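Local coordinates for capsid protein (Turnip yellow mosaic virus, PDB 2FZ2) that self-assembles, in 180 copies, into the T=3 icosahedral capsid that encloses the single-stranded RNA genome of the virus, at residues F87-S100 and L148-T162. Residues are numbered along the deposited sequence; the frame is centred on the assembly and turned at random.
Sequences FPTTVGVCWVPAQS and LDSPKLLISITAQPT. Unlike the reference sequence in segment 87-100: Gln99 (reference Asn).
Leu153 lays its CD1 methyl over one face of the Trp95 indole, 3.5 Å from the centroid of the six-membered ring and only 4° off its normal, a CH-pi contact. The indole reaches this methyl because CG of Trp95 lies beside its own backbone N (chi1 -78°); its NE1 is satisfied by Val130 O. The two residues form a non-hydrogen-bonded pair between strands 89-97 and 151-158, which run antiparallel at 167° in the middle of a four-stranded sheet. Along the same face Val93 pairs with Ile155 and Val91 with Ile157; Val91 CG1 meets Ile157 CD1 at 3.6 Å. Branched, apolar residues suit this tightly packed side, where Val91 and Trp95 also touch strand 66-80 of the other sheet, as in the jelly-roll sandwich of such icosahedral capsids.

The other face is mixed: Cys94, Val96 and Leu154 are apolar and buried, Ser156, Thr158 and Lys152 partly exposed. Its hydrogen-bonded pairs, Thr90-Thr158, Gly92-Ser156, Cys94-Leu154 and Val96-Lys152, alternate with the others, Lys152 N to Val96 O being weak. Thr90 and Thr158 stand side by side, CB to CB 3.7 Å. Gly92, lacking a side chain, lets Ser156 OG lie 3.7 Å from Gly92 CA. At one end Gln160, bent at chi2, offers NE2 weakly to Pro88 O; at the other, Ala98 N donates to Ser150 O. A regular backbone ladder thus joins an oily face to a mixed one, where Lys152 spends its ammonium on Ser100 O (NZ to O 3.3 Å), while Asp149 OD1 turns to Arg67 (salt bridge) and Ser144 OG (hydrogen bond) of a neighbouring subunit.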
loop_
_atom_site.group_PDB
_atom_site.type_symbol
_atom_site.label_atom_id
_atom_site.label_comp_id
_atom_site.label_asym_id
_atom_site.label_seq_id
_atom_site.Cartn_x
_atom_site.Cartn_y
_atom_site.Cartn_z
ATOM N N PHE D 87 -137.671 -32.701 10.225
ATOM C CA PHE D 87 -137.876 -33.177 8.858
ATOM C C PHE D 87 -136.619 -33.271 7.990
ATOM O O PHE D 87 -136.375 -32.395 7.160
ATOM C CB PHE D 87 -138.851 -32.250 8.147
ATOM C CG PHE D 87 -140.239 -32.297 8.690
ATOM C CD1 PHE D 87 -140.714 -31.279 9.497
ATOM C CD2 PHE D 87 -141.091 -33.345 8.360
ATOM C CE1 PHE D 87 -142.022 -31.295 9.970
ATOM C CE2 PHE D 87 -142.405 -33.375 8.828
ATOM C CZ PHE D 87 -142.873 -32.343 9.636
ATOM N N PRO D 88 -135.813 -34.333 8.161
ATOM C CA PRO D 88 -134.582 -34.536 7.383
ATOM C C PRO D 88 -134.846 -34.450 5.899
ATOM O O PRO D 88 -135.765 -35.080 5.394
ATOM C CB PRO D 88 -134.123 -35.933 7.782
ATOM C CG PRO D 88 -134.693 -36.130 9.137
ATOM C CD PRO D 88 -136.017 -35.407 9.148
ATOM N N THR D 89 -134.024 -33.686 5.197
ATOM C CA THR D 89 -134.209 -33.518 3.761
ATOM C C THR D 89 -132.990 -33.894 2.921
ATOM O O THR D 89 -131.850 -33.746 3.355
ATOM C CB THR D 89 -134.589 -32.072 3.453
ATOM O OG1 THR D 89 -135.660 -31.671 4.317
ATOM C CG2 THR D 89 -135.015 -31.945 2.023
ATOM N N THR D 90 -133.228 -34.382 1.712
ATOM C CA THR D 90 -132.124 -34.766 0.845
ATOM C C THR D 90 -131.874 -33.664 -0.148
ATOM O O THR D 90 -132.776 -33.238 -0.868
ATOM C CB THR D 90 -132.416 -36.046 0.053
ATOM O OG1 THR D 90 -132.394 -37.178 0.928
ATOM C CG2 THR D 90 -131.378 -36.238 -1.020
ATOM N N VAL D 91 -130.635 -33.211 -0.195
ATOM C CA VAL D 91 -130.263 -32.152 -1.104
ATOM C C VAL D 91 -129.092 -32.559 -1.965
ATOM O O VAL D 91 -128.085 -33.091 -1.469
ATOM C CB VAL D 91 -129.875 -30.912 -0.349
ATOM C CG1 VAL D 91 -129.805 -29.742 -1.287
ATOM C CG2 VAL D 91 -130.868 -30.672 0.748
ATOM N N GLY D 92 -129.234 -32.295 -3.259
ATOM C CA GLY D 92 -128.195 -32.635 -4.206
ATOM C C GLY D 92 -127.607 -31.372 -4.764
ATOM O O GLY D 92 -128.326 -30.392 -4.987
ATOM N N VAL D 93 -126.303 -31.402 -5.007
ATOM C CA VAL D 93 -125.622 -30.231 -5.509
ATOM C C VAL D 93 -124.514 -30.515 -6.486
ATOM O O VAL D 93 -123.720 -31.442 -6.304
ATOM C CB VAL D 93 -125.003 -29.441 -4.365
ATOM C CG1 VAL D 93 -124.206 -28.269 -4.898
ATOM C CG2 VAL D 93 -126.073 -28.986 -3.442
ATOM N N CYS D 94 -124.445 -29.681 -7.512
ATOM C CA CYS D 94 -123.407 -29.837 -8.491
ATOM C C CYS D 94 -123.114 -28.613 -9.327
ATOM O O CYS D 94 -124.009 -27.991 -9.907
ATOM C CB CYS D 94 -123.721 -31.003 -9.402
ATOM S SG CYS D 94 -122.212 -31.640 -10.114
ATOM N N TRP D 95 -121.836 -28.272 -9.369
ATOM C CA TRP D 95 -121.382 -27.138 -10.142
ATOM C C TRP D 95 -121.031 -27.717 -11.501
ATOM O O TRP D 95 -120.372 -28.751 -11.595
ATOM C CB TRP D 95 -120.150 -26.513 -9.491
ATOM C CG TRP D 95 -120.451 -25.655 -8.299
ATOM C CD1 TRP D 95 -120.036 -25.858 -7.016
ATOM C CD2 TRP D 95 -121.202 -24.446 -8.289
ATOM N NE1 TRP D 95 -120.483 -24.844 -6.204
ATOM C CE2 TRP D 95 -121.202 -23.963 -6.963
ATOM C CE3 TRP D 95 -121.875 -23.721 -9.274
ATOM C CZ2 TRP D 95 -121.849 -22.790 -6.597
ATOM C CZ3 TRP D 95 -122.516 -22.556 -8.912
ATOM C CH2 TRP D 95 -122.500 -22.099 -7.583
ATOM N N VAL D 96 -121.455 -27.039 -12.554
ATOM C CA VAL D 96 -121.215 -27.536 -13.891
ATOM C C VAL D 96 -121.232 -26.394 -14.923
ATOM O O VAL D 96 -121.931 -25.399 -14.749
ATOM C CB VAL D 96 -122.295 -28.596 -14.202
ATOM C CG1 VAL D 96 -123.421 -27.986 -14.990
ATOM C CG2 VAL D 96 -121.696 -29.747 -14.928
ATOM N N PRO D 97 -120.440 -26.512 -15.998
ATOM C CA PRO D 97 -120.446 -25.433 -16.993
ATOM C C PRO D 97 -121.744 -25.349 -17.773
ATOM O O PRO D 97 -122.306 -26.362 -18.165
ATOM C CB PRO D 97 -119.258 -25.750 -17.895
ATOM C CG PRO D 97 -118.983 -27.202 -17.690
ATOM C CD PRO D 97 -119.490 -27.584 -16.333
ATOM N N ALA D 98 -122.209 -24.129 -17.986
ATOM C CA ALA D 98 -123.443 -23.872 -18.707
ATOM C C ALA D 98 -123.725 -24.867 -19.832
ATOM O O ALA D 98 -124.873 -25.312 -20.025
ATOM C CB ALA D 98 -123.399 -22.467 -19.276
ATOM N N GLN D 99 -122.667 -25.200 -20.570
ATOM C CA GLN D 99 -122.748 -26.103 -21.708
ATOM C C GLN D 99 -123.014 -27.560 -21.393
ATOM O O GLN D 99 -123.280 -28.346 -22.298
ATOM C CB GLN D 99 -121.478 -26.017 -22.503
ATOM C CG GLN D 99 -120.275 -25.884 -21.649
ATOM C CD GLN D 99 -119.042 -25.625 -22.487
ATOM O OE1 GLN D 99 -117.922 -25.502 -21.969
ATOM N NE2 GLN D 99 -119.237 -25.541 -23.805
ATOM N N SER D 100 -122.911 -27.940 -20.126
ATOM C CA SER D 100 -123.189 -29.319 -19.767
ATOM C C SER D 100 -124.694 -29.495 -19.714
ATOM O O SER D 100 -125.397 -28.804 -18.977
ATOM C CB SER D 100 -122.588 -29.673 -18.429
ATOM O OG SER D 100 -122.606 -31.077 -18.305
ATOM N N LEU D 148 -120.191 -19.893 -23.180
ATOM C CA LEU D 148 -121.177 -20.925 -22.881
ATOM C C LEU D 148 -120.763 -21.918 -21.809
ATOM O O LEU D 148 -121.421 -22.951 -21.633
ATOM C CB LEU D 148 -121.568 -21.667 -24.160
ATOM C CG LEU D 148 -120.828 -21.138 -25.391
ATOM C CD1 LEU D 148 -119.572 -21.937 -25.583
ATOM C CD2 LEU D 148 -121.689 -21.240 -26.623
ATOM N N ASP D 149 -119.675 -21.618 -21.104
ATOM C CA ASP D 149 -119.218 -22.484 -20.029
ATOM C C ASP D 149 -119.168 -21.761 -18.703
ATOM O O ASP D 149 -118.414 -22.161 -17.817
ATOM C CB ASP D 149 -117.832 -23.097 -20.296
ATOM C CG ASP D 149 -116.970 -22.265 -21.222
ATOM O OD1 ASP D 149 -115.830 -22.703 -21.502
ATOM O OD2 ASP D 149 -117.421 -21.191 -21.673
ATOM N N SER D 150 -119.945 -20.688 -18.569
ATOM C CA SER D 150 -119.998 -19.946 -17.307
ATOM C C SER D 150 -120.605 -20.921 -16.303
ATOM O O SER D 150 -121.204 -21.933 -16.682
ATOM C CB SER D 150 -120.903 -18.722 -17.431
ATOM O OG SER D 150 -121.622 -18.788 -18.651
ATOM N N PRO D 151 -120.467 -20.633 -15.011
ATOM C CA PRO D 151 -121.012 -21.515 -13.980
ATOM C C PRO D 151 -122.515 -21.659 -14.017
ATOM O O PRO D 151 -123.246 -20.679 -14.244
ATOM C CB PRO D 151 -120.531 -20.889 -12.686
ATOM C CG PRO D 151 -119.381 -20.009 -13.105
ATOM C CD PRO D 151 -119.771 -19.483 -14.433
ATOM N N LYS D 152 -122.946 -22.897 -13.790
ATOM C CA LYS D 152 -124.351 -23.305 -13.767
ATOM C C LYS D 152 -124.496 -24.121 -12.491
ATOM O O LYS D 152 -123.658 -24.966 -12.193
ATOM C CB LYS D 152 -124.660 -24.192 -14.984
ATOM C CG LYS D 152 -126.118 -24.641 -15.178
ATOM C CD LYS D 152 -126.189 -25.804 -16.200
ATOM C CE LYS D 152 -127.382 -25.703 -17.166
ATOM N NZ LYS D 152 -127.825 -27.043 -17.716
ATOM N N LEU D 153 -125.548 -23.883 -11.725
ATOM C CA LEU D 153 -125.700 -24.644 -10.499
ATOM C C LEU D 153 -126.889 -25.579 -10.545
ATOM O O LEU D 153 -127.998 -25.184 -10.919
ATOM C CB LEU D 153 -125.829 -23.710 -9.306
ATOM C CG LEU D 153 -126.149 -24.422 -7.999
ATOM C CD1 LEU D 153 -124.864 -24.829 -7.311
ATOM C CD2 LEU D 153 -126.949 -23.508 -7.122
ATOM N N LEU D 154 -126.652 -26.824 -10.151
ATOM C CA LEU D 154 -127.694 -27.829 -10.153
ATOM C C LEU D 154 -128.087 -28.193 -8.748
ATOM O O LEU D 154 -127.225 -28.544 -7.943
ATOM C CB LEU D 154 -127.197 -29.075 -10.871
ATOM C CG LEU D 154 -126.943 -28.843 -12.355
ATOM C CD1 LEU D 154 -126.472 -30.115 -13.025
ATOM C CD2 LEU D 154 -128.226 -28.362 -12.994
ATOM N N ILE D 155 -129.381 -28.122 -8.455
ATOM C CA ILE D 155 -129.870 -28.480 -7.121
ATOM C C ILE D 155 -131.028 -29.462 -7.178
ATOM O O ILE D 155 -131.967 -29.285 -7.961
ATOM C CB ILE D 155 -130.387 -27.272 -6.334
ATOM C CG1 ILE D 155 -129.306 -26.206 -6.203
ATOM C CG2 ILE D 155 -130.847 -27.730 -4.977
ATOM C CD1 ILE D 155 -128.109 -26.675 -5.478
ATOM N N SER D 156 -130.984 -30.474 -6.321
ATOM C CA SER D 156 -132.047 -31.463 -6.299
ATOM C C SER D 156 -132.583 -31.608 -4.884
ATOM O O SER D 156 -131.814 -31.764 -3.932
ATOM C CB SER D 156 -131.514 -32.810 -6.818
ATOM O OG SER D 156 -131.368 -33.773 -5.778
ATOM N N ILE D 157 -133.902 -31.545 -4.741
ATOM C CA ILE D 157 -134.506 -31.687 -3.424
ATOM C C ILE D 157 -135.419 -32.892 -3.382
ATOM O O ILE D 157 -136.224 -33.108 -4.292
ATOM C CB ILE D 157 -135.343 -30.459 -3.039
ATOM C CG1 ILE D 157 -134.488 -29.201 -3.098
ATOM C CG2 ILE D 157 -135.883 -30.616 -1.638
ATOM C CD1 ILE D 157 -133.233 -29.307 -2.321
ATOM N N THR D 158 -135.286 -33.680 -2.323
ATOM C CA THR D 158 -136.114 -34.860 -2.138
ATOM C C THR D 158 -136.678 -34.687 -0.736
ATOM O O THR D 158 -135.971 -34.889 0.249
ATOM C CB THR D 158 -135.267 -36.153 -2.249
ATOM O OG1 THR D 158 -134.267 -35.998 -3.272
ATOM C CG2 THR D 158 -136.150 -37.331 -2.602
ATOM N N ALA D 159 -137.948 -34.291 -0.649
ATOM C CA ALA D 159 -138.590 -34.026 0.643
ATOM C C ALA D 159 -139.247 -35.211 1.320
ATOM O O ALA D 159 -139.465 -36.255 0.698
ATOM C CB ALA D 159 -139.610 -32.917 0.488
ATOM N N GLN D 160 -139.570 -35.037 2.602
ATOM C CA GLN D 160 -140.220 -36.095 3.363
ATOM C C GLN D 160 -141.591 -36.420 2.784
ATOM O O GLN D 160 -142.308 -35.537 2.324
ATOM C CB GLN D 160 -140.391 -35.682 4.820
ATOM C CG GLN D 160 -140.191 -36.817 5.799
ATOM C CD GLN D 160 -138.725 -37.087 6.017
ATOM O OE1 GLN D 160 -138.267 -38.223 5.934
ATOM N NE2 GLN D 160 -137.970 -36.034 6.291
ATOM N N PRO D 161 -141.943 -37.707 2.785
ATOM C CA PRO D 161 -143.240 -38.126 2.261
ATOM C C PRO D 161 -144.264 -37.278 2.999
ATOM O O PRO D 161 -145.026 -36.522 2.399
ATOM C CB PRO D 161 -143.293 -39.603 2.643
ATOM C CG PRO D 161 -142.420 -39.677 3.879
ATOM C CD PRO D 161 -141.267 -38.817 3.473
ATOM N N THR D 162 -144.255 -37.406 4.315
ATOM C CA THR D 162 -145.124 -36.631 5.177
ATOM C C THR D 162 -144.300 -35.366 5.375
ATOM O O THR D 162 -143.481 -35.265 6.290
ATOM C CB THR D 162 -145.324 -37.370 6.481
ATOM O OG1 THR D 162 -144.082 -37.987 6.856
ATOM C CG2 THR D 162 -146.386 -38.444 6.313
#